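Local coordinates for protein (2Z,6E)-hedycaryol synthase (Kitasatospora setae, PDB 4MC3) that catalyses the magnesium-dependent 1,11-cyclization of (2E,6E)-farnesyl diphosphate with water to (2Z,6E)-hedycaryol, releasing diphosphate, at residues P7-P12 with G305-H310; G213-A218 with E262-T267; D186-R191 with A296-A301. All coordinates share one frame; numbering follows the deposited sequence.

The three contacts tie together the helical barrel of a class I terpene cyclase, and helix 286-309 serves both contact 1 and contact 3. Contact 1 lays the N-terminal strap over the last turn of that helix, whose inner side faces the bound nerolidol. Contact 2, about 11 Å away between centres, touches it directly: Val-11 CG2 lies 3.7 Å from His-216 CE1, and Gln-306 packs on Ile-217, both of the ligand pocket. Contact 3 sits nearer the start of helix 286-309, its centre about 18 and 16 Å from those of contacts 1 and 2; there the Asn-298 side chain is about 11 Å from nerolidol. Contact 2 is nested inside the loops closed by contacts 1 and 3.

Contact 1 of 3, residues P7-P12 with G305-H310; sequences PDFYVP and GQLVWH. With 28U ((3R,6E)-3,7,11-trimethyldodeca-1,6,10-trien-3-ol), chain B.
Leu-307 reaches across to the N-terminal segment with its two methyls; no hydrogen bond crosses, and the side chains meet by apolar packing. CD1 sits 3.7 Å from Phe-9 CB and comes obliquely to the ring, 3.9 Å from Phe-9 CD2, while CD2 meets Val-11 CG2 at 3.9 Å and also rests on Phe-9 O. With CG anti to the backbone N (chi1 172°), the leucine fork points at the strap and straddles the two residues. Pro-7 CB lies over one face of the Phe-9 ring.

Polar contacts belong to the helix end. His-310 N bonds to Gln-306 O at 3.0 Å; the approach of His-310 ND1 to the same oxygen is too short and too bent to be taken at face value.

Toward the ligand, the touches are loose. Gln-306 OE1 lies 3.6 Å from C4 of nerolidol and Trp-309 CZ3 is 3.8 Å from C5, whereas the alcohol O16 faces the edge of the His-310 ring, whose NE2 is hydrogen-bonded to Asn-221.

Helix 286-309 thus turns one side to the pocket and the other to the strap, which continues over helix 250-282 through Pro-7 and Phe-9 and over helix 204-225 through Val-11.

Contact 2 of 3, residues G213-A218 with E262-T267; sequences GALHIA and EAQLHT
Gln-264 lies along the groove beside Leu-215 and His-216, and its aliphatic part does most of the touching. Its CB stands 3.9 Å from His-216 CB, and these two residues have the nearest CA atoms across the contact. CG follows over the backbone N of His-216, and the chain then bends at chi2 (-48°) and turns the amide along Leu-215, with OE1 3.8 Å from Leu-215 CB and close to CD1 as well. This is packing of an amide against a leucine, with the two side chains running at a slant to each other; NE2 is turned back to its own helix, where it makes a weak hydrogen bond to Leu-260 O. With an alanine here the CG and amide are gone, which would probably leave a gap beside Leu-215 and over the backbone N of His-216.

The segments run nearly antiparallel, at 151° with their axes 8.5 Å apart, as neighbouring helices do in the all-helical barrel of class I terpene cyclases. Helix 204-225 turns Ile-217 to the nerolidol pocket and carries the start of the NSE motif, Asn-221 and Ser-225, which probably bind magnesium, while helix 250-282 lies against a different side, the one bearing Leu-215 and His-216.

His-216 has its CG anti to the backbone N (chi1 -176°), which swings the imidazole along the interhelical seam beside Leu-265, both side chains pointing the same way. The ring presents its edge, and CD2 is 4.0 Å from Leu-265 CB and equally near the backbone N of that residue. At NE2 a water lies in the ring plane at 2.9 Å and donates to Glu-262 OE2 at 2.8 Å, so the carboxylate and the imidazole are linked through it across the helices. Leu-303 of helix 286-309 also packs on His-216.

Contact 3 of 3, residues D186-R191 with A296-A301; sequences DLDELR and AANVAA
Asp-188 and Asn-298 approach from opposite directions and overlap, the carboxylate and amide planes stacked 21° apart. Asp-188 OD2 lies 3.4 Å from Asn-298 CB, so one carboxylate oxygen rests against the base of the asparagine side chain. Both side chains are extended in the same sense, CG standing anti to the backbone N at Asp-188 (chi1 -167°) as it does at Asn-298, and this carries each flat group straight into the space between the helices. Arg-191 joins from the flank: its NH2 is 3.7 Å from Asn-298 CB, and the guanidinium plane is inclined to the amide by 59°.

The next layer is the salt bridge that fixes the carboxylate. Arg-191 grips Asp-188 side-on with two nitrogens, NE to OD1 at 2.8 Å and NH2 to OD2 at 2.9 Å. Both bonds are fairly straight, and both acceptors lie near the guanidinium plane; NH2 uses the syn lone pair of OD2, while NE comes to OD1 from above the carboxylate plane. Two bonds in this arrangement hold the carboxylate against rotation and probably keep it ionised although the aspartate is buried.

Further out, Arg-191 NH1 forms a second salt bridge, to Asp-294, so the arginine also ties segment 186-191 by charge to helix 286-309, just ahead of 296-301. Its side chain touches Thr-67 on helix 65-84, and Pro-61 packs on Asn-298. Just beyond Asp-188, Glu-189 pairs with Arg-201. The backbone bonds Glu-189 N to Asp-186 O, Leu-190 N to Leu-187 O and Arg-191 N to Asp-188 O span three residues, as in a 3-10 turn; the last brings Arg-191 back over Asp-188. The arrangement joins the tail of helix 181-188 to helix 286-309 within the terpene synthase alpha-helical fold, away from the metal-binding motifs.

Contact 1 of 3, residues P7-P12 with G305-H310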
# COMPACT_ATOMS: atom_id res chain seq x y z
N PRO A 7 4.50 0.35 21.81
CA PRO A 7 4.93 1.75 21.88
C PRO A 7 3.76 2.74 21.71
O PRO A 7 2.73 2.41 21.11
CB PRO A 7 5.92 1.88 20.72
CG PRO A 7 6.42 0.49 20.50
CD PRO A 7 5.25 -0.41 20.78
N ASP A 8 3.92 3.93 22.27
CA ASP A 8 2.89 4.96 22.16
C ASP A 8 3.23 5.75 20.92
O ASP A 8 3.75 6.85 20.99
CB ASP A 8 2.86 5.87 23.41
CG ASP A 8 1.93 5.35 24.49
OD1 ASP A 8 0.70 5.38 24.26
OD2 ASP A 8 2.43 4.92 25.55
N PHE A 9 2.94 5.18 19.77
CA PHE A 9 3.37 5.76 18.51
C PHE A 9 2.67 7.07 18.36
O PHE A 9 1.46 7.14 18.59
CB PHE A 9 2.96 4.89 17.32
CG PHE A 9 3.67 3.57 17.25
CD1 PHE A 9 5.03 3.50 17.01
CD2 PHE A 9 2.95 2.37 17.36
CE1 PHE A 9 5.67 2.27 16.90
CE2 PHE A 9 3.60 1.15 17.25
CZ PHE A 9 4.96 1.10 17.01
N TYR A 10 3.42 8.10 17.99
CA TYR A 10 2.85 9.41 17.75
C TYR A 10 3.21 9.89 16.35
O TYR A 10 4.36 9.79 15.90
CB TYR A 10 3.34 10.43 18.80
CG TYR A 10 2.92 11.86 18.46
CD1 TYR A 10 1.63 12.32 18.76
CD2 TYR A 10 3.80 12.74 17.80
CE1 TYR A 10 1.23 13.61 18.42
CE2 TYR A 10 3.41 14.03 17.47
CZ TYR A 10 2.13 14.45 17.77
OH TYR A 10 1.73 15.74 17.46
N VAL A 11 2.20 10.41 15.67
CA VAL A 11 2.36 11.00 14.35
C VAL A 11 1.68 12.38 14.36
O VAL A 11 0.56 12.51 14.82
CB VAL A 11 1.70 10.08 13.26
CG1 VAL A 11 1.90 10.69 11.93
CG2 VAL A 11 2.34 8.70 13.30
N PRO A 12 2.37 13.40 13.86
CA PRO A 12 1.87 14.79 14.01
C PRO A 12 0.78 15.19 13.04
O PRO A 12 0.13 16.22 13.24
CB PRO A 12 3.11 15.63 13.73
CG PRO A 12 4.00 14.77 12.94
CD PRO A 12 3.79 13.39 13.47
N GLY A 305 -3.55 7.81 9.59
CA GLY A 305 -4.73 6.98 9.37
C GLY A 305 -4.45 5.53 9.58
O GLY A 305 -5.28 4.80 10.13
N GLN A 306 -3.29 5.06 9.10
CA GLN A 306 -3.04 3.63 9.19
C GLN A 306 -2.64 3.23 10.62
O GLN A 306 -2.88 2.10 11.04
CB GLN A 306 -2.02 3.14 8.15
CG GLN A 306 -2.39 3.45 6.71
CD GLN A 306 -3.76 2.90 6.28
OE1 GLN A 306 -4.13 1.85 6.69
NE2 GLN A 306 -4.45 3.61 5.40
N LEU A 307 -2.05 4.17 11.37
CA LEU A 307 -1.78 3.93 12.78
C LEU A 307 -3.08 3.75 13.55
O LEU A 307 -3.23 2.83 14.35
CB LEU A 307 -0.95 5.08 13.37
CG LEU A 307 -0.74 5.09 14.89
CD1 LEU A 307 0.05 3.85 15.29
CD2 LEU A 307 -0.03 6.38 15.27
N VAL A 308 -4.03 4.62 13.27
CA VAL A 308 -5.32 4.57 13.93
C VAL A 308 -6.12 3.33 13.51
O VAL A 308 -6.81 2.69 14.34
CB VAL A 308 -6.07 5.89 13.65
CG1 VAL A 308 -7.52 5.80 14.06
CG2 VAL A 308 -5.35 7.04 14.35
N TRP A 309 -6.02 2.95 12.23
CA TRP A 309 -6.64 1.72 11.74
C TRP A 309 -6.08 0.50 12.48
O TRP A 309 -6.84 -0.40 12.84
CB TRP A 309 -6.43 1.61 10.22
CG TRP A 309 -7.27 0.52 9.53
CD1 TRP A 309 -8.60 0.57 9.22
CD2 TRP A 309 -6.80 -0.74 9.04
NE1 TRP A 309 -8.99 -0.59 8.58
CE2 TRP A 309 -7.90 -1.41 8.47
CE3 TRP A 309 -5.55 -1.38 9.04
CZ2 TRP A 309 -7.79 -2.68 7.90
CZ3 TRP A 309 -5.44 -2.64 8.48
CH2 TRP A 309 -6.56 -3.28 7.91
N HIS A 310 -4.77 0.47 12.74
CA HIS A 310 -4.16 -0.55 13.64
C HIS A 310 -4.35 -0.16 15.10
O HIS A 310 -3.82 -0.81 16.00
CB HIS A 310 -2.66 -0.73 13.38
CG HIS A 310 -2.34 -1.13 11.97
ND1 HIS A 310 -1.92 -0.22 11.03
CD2 HIS A 310 -2.41 -2.32 11.34
CE1 HIS A 310 -1.72 -0.84 9.88
NE2 HIS A 310 -2.03 -2.11 10.04
C4 28U B . -1.73 -0.72 6.04
C5 28U B . -3.92 -1.63 5.14
C6 28U B . -4.31 -1.00 3.82
C7 28U B . -5.02 -1.75 2.73
C8 28U B . -5.11 -3.09 2.52
C10 28U B . -4.62 -4.16 3.46
C13 28U B . -2.58 -5.86 1.64
C15 28U B . -1.73 -6.24 2.84
O16 28U B . -2.26 -3.01 6.36
C3 28U B . -2.39 -1.96 5.37
C2 28U B . -1.59 -2.31 4.11
C1 28U B . -1.93 -3.39 3.37
C9 28U B . -5.12 -3.64 1.10
C11 28U B . -3.68 -3.75 0.50
C12 28U B . -2.57 -4.58 1.17
C14 28U B . -3.69 -6.88 1.41

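Contact 2 of 3, residues G213-A218 with E262-T267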
# COMPACT_ATOMS: atom_id res chain seq x y z
N GLY A 213 7.34 6.47 4.02
CA GLY A 213 5.97 6.40 4.44
C GLY A 213 5.48 4.96 4.45
O GLY A 213 4.79 4.51 5.39
N ALA A 214 5.83 4.22 3.39
CA ALA A 214 5.41 2.81 3.27
C ALA A 214 6.00 2.01 4.44
O ALA A 214 5.32 1.15 5.02
CB ALA A 214 5.78 2.19 1.93
N LEU A 215 7.25 2.27 4.78
CA LEU A 215 7.93 1.54 5.84
C LEU A 215 7.43 1.94 7.22
O LEU A 215 7.31 1.08 8.09
CB LEU A 215 9.44 1.65 5.75
CG LEU A 215 10.06 0.86 4.58
CD1 LEU A 215 11.57 1.07 4.58
CD2 LEU A 215 9.68 -0.65 4.52
N HIS A 216 7.07 3.20 7.42
CA HIS A 216 6.48 3.59 8.71
C HIS A 216 5.21 2.78 8.98
O HIS A 216 5.04 2.13 10.03
CB HIS A 216 6.15 5.06 8.73
CG HIS A 216 5.63 5.56 10.03
ND1 HIS A 216 4.34 5.34 10.45
CD2 HIS A 216 6.23 6.27 11.02
CE1 HIS A 216 4.16 5.92 11.64
NE2 HIS A 216 5.29 6.49 12.00
N ILE A 217 4.31 2.74 7.98
CA ILE A 217 3.07 2.05 8.04
C ILE A 217 3.30 0.59 8.24
O ILE A 217 2.61 -0.07 9.04
CB ILE A 217 2.26 2.38 6.75
CG1 ILE A 217 1.85 3.86 6.76
CG2 ILE A 217 1.08 1.48 6.59
CD1 ILE A 217 1.38 4.40 5.42
N ALA A 218 4.19 -0.00 7.45
CA ALA A 218 4.45 -1.44 7.54
C ALA A 218 5.05 -1.87 8.85
O ALA A 218 4.67 -2.94 9.38
CB ALA A 218 5.34 -1.91 6.43
N GLU A 262 10.49 5.68 14.20
CA GLU A 262 10.75 7.08 14.37
C GLU A 262 11.66 7.58 13.26
O GLU A 262 11.46 8.67 12.72
CB GLU A 262 11.30 7.38 15.78
CG GLU A 262 10.25 7.22 16.88
CD GLU A 262 8.92 7.94 16.56
OE1 GLU A 262 8.94 9.20 16.51
OE2 GLU A 262 7.86 7.23 16.39
N ALA A 263 12.67 6.80 12.90
CA ALA A 263 13.52 7.14 11.78
C ALA A 263 12.73 7.35 10.47
O ALA A 263 13.02 8.29 9.68
CB ALA A 263 14.60 6.08 11.60
N GLN A 264 11.76 6.47 10.22
CA GLN A 264 10.95 6.65 9.02
C GLN A 264 10.15 7.95 9.05
O GLN A 264 10.05 8.62 8.01
CB GLN A 264 10.01 5.45 8.72
CG GLN A 264 10.67 4.09 8.63
CD GLN A 264 11.88 4.13 7.75
OE1 GLN A 264 11.84 4.54 6.59
NE2 GLN A 264 13.01 3.73 8.32
N LEU A 265 9.57 8.25 10.21
CA LEU A 265 8.85 9.50 10.40
C LEU A 265 9.71 10.71 10.07
O LEU A 265 9.27 11.61 9.33
CB LEU A 265 8.26 9.64 11.79
CG LEU A 265 7.63 11.01 12.05
CD1 LEU A 265 6.46 11.32 11.11
CD2 LEU A 265 7.22 11.03 13.52
N HIS A 266 10.91 10.75 10.63
CA HIS A 266 11.78 11.88 10.39
C HIS A 266 12.25 11.95 8.94
O HIS A 266 12.38 13.04 8.39
CB HIS A 266 12.90 11.91 11.41
CG HIS A 266 12.41 12.32 12.77
ND1 HIS A 266 12.16 13.63 13.10
CD2 HIS A 266 12.04 11.58 13.85
CE1 HIS A 266 11.70 13.69 14.34
NE2 HIS A 266 11.61 12.46 14.81
N THR A 267 12.38 10.79 8.28
CA THR A 267 12.66 10.73 6.86
C THR A 267 11.48 11.28 6.02
O THR A 267 11.70 11.96 5.00
CB THR A 267 13.04 9.29 6.45
OG1 THR A 267 14.18 8.86 7.21
CG2 THR A 267 13.39 9.21 5.02
O HOH W 1 5.70 7.55 14.66

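Contact 3 of 3, residues D186-R191 with A296-A301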
# COMPACT_ATOMS: atom_id res chain seq x y z
N ASP A 186 -0.44 5.41 -5.88
CA ASP A 186 -0.64 5.66 -7.29
C ASP A 186 -2.11 6.00 -7.61
O ASP A 186 -2.42 6.87 -8.43
CB ASP A 186 -0.21 4.46 -8.15
CG ASP A 186 1.29 4.21 -8.15
OD1 ASP A 186 2.09 5.12 -7.95
OD2 ASP A 186 1.63 3.00 -8.36
N LEU A 187 -3.06 5.28 -7.01
CA LEU A 187 -4.46 5.53 -7.24
C LEU A 187 -4.93 6.88 -6.74
O LEU A 187 -5.95 7.41 -7.25
CB LEU A 187 -5.32 4.38 -6.67
CG LEU A 187 -5.24 3.00 -7.35
CD1 LEU A 187 -5.80 1.87 -6.53
CD2 LEU A 187 -5.94 3.05 -8.74
N ASP A 188 -4.23 7.47 -5.77
CA ASP A 188 -4.57 8.80 -5.30
C ASP A 188 -4.44 9.85 -6.42
O ASP A 188 -5.11 10.89 -6.38
CB ASP A 188 -3.71 9.21 -4.12
CG ASP A 188 -4.23 10.46 -3.37
OD1 ASP A 188 -5.45 10.53 -3.14
OD2 ASP A 188 -3.39 11.37 -3.08
N GLU A 189 -3.64 9.57 -7.45
CA GLU A 189 -3.47 10.53 -8.53
C GLU A 189 -4.81 10.74 -9.29
O GLU A 189 -4.99 11.78 -9.90
CB GLU A 189 -2.38 10.13 -9.48
CG GLU A 189 -1.02 10.07 -8.86
CD GLU A 189 0.11 9.96 -9.89
OE1 GLU A 189 0.08 10.72 -10.90
OE2 GLU A 189 1.03 9.13 -9.68
N LEU A 190 -5.71 9.77 -9.25
CA LEU A 190 -6.97 9.87 -9.95
C LEU A 190 -7.82 11.04 -9.41
O LEU A 190 -8.66 11.57 -10.15
CB LEU A 190 -7.74 8.59 -9.87
CG LEU A 190 -7.38 7.52 -10.90
CD1 LEU A 190 -5.98 7.04 -10.91
CD2 LEU A 190 -8.23 6.28 -10.76
N ARG A 191 -7.61 11.45 -8.16
CA ARG A 191 -8.41 12.54 -7.58
C ARG A 191 -7.76 13.91 -7.66
O ARG A 191 -8.39 14.92 -7.33
CB ARG A 191 -8.85 12.24 -6.16
CG ARG A 191 -7.78 12.12 -5.11
CD ARG A 191 -7.44 13.40 -4.40
NE ARG A 191 -6.25 13.21 -3.59
CZ ARG A 191 -5.62 14.16 -2.92
NH1 ARG A 191 -6.10 15.41 -2.95
NH2 ARG A 191 -4.50 13.90 -2.30
N ALA A 296 1.71 14.46 -1.67
CA ALA A 296 2.62 14.24 -0.55
C ALA A 296 1.95 14.44 0.82
O ALA A 296 2.22 13.70 1.79
CB ALA A 296 3.81 15.18 -0.66
N ALA A 297 1.02 15.38 0.93
CA ALA A 297 0.22 15.50 2.15
C ALA A 297 -0.63 14.30 2.42
O ALA A 297 -0.88 13.94 3.59
CB ALA A 297 -0.66 16.77 2.13
N ASN A 298 -1.10 13.64 1.36
CA ASN A 298 -1.89 12.42 1.53
C ASN A 298 -1.02 11.25 2.02
O ASN A 298 -1.45 10.43 2.84
CB ASN A 298 -2.58 12.03 0.20
CG ASN A 298 -3.56 10.94 0.39
OD1 ASN A 298 -3.33 9.76 -0.04
ND2 ASN A 298 -4.61 11.26 1.06
N VAL A 299 0.18 11.16 1.48
CA VAL A 299 1.14 10.15 1.94
C VAL A 299 1.34 10.35 3.45
O VAL A 299 1.17 9.42 4.26
CB VAL A 299 2.48 10.19 1.19
CG1 VAL A 299 3.51 9.30 1.87
CG2 VAL A 299 2.30 9.84 -0.28
N ALA A 300 1.61 11.60 3.86
CA ALA A 300 1.77 11.89 5.28
C ALA A 300 0.52 11.56 6.15
O ALA A 300 0.65 10.95 7.20
CB ALA A 300 2.17 13.32 5.47
N ALA A 301 -0.67 11.95 5.68
CA ALA A 301 -1.92 11.63 6.35
C ALA A 301 -2.01 10.17 6.61
O ALA A 301 -2.51 9.78 7.63
CB ALA A 301 -3.12 12.08 5.50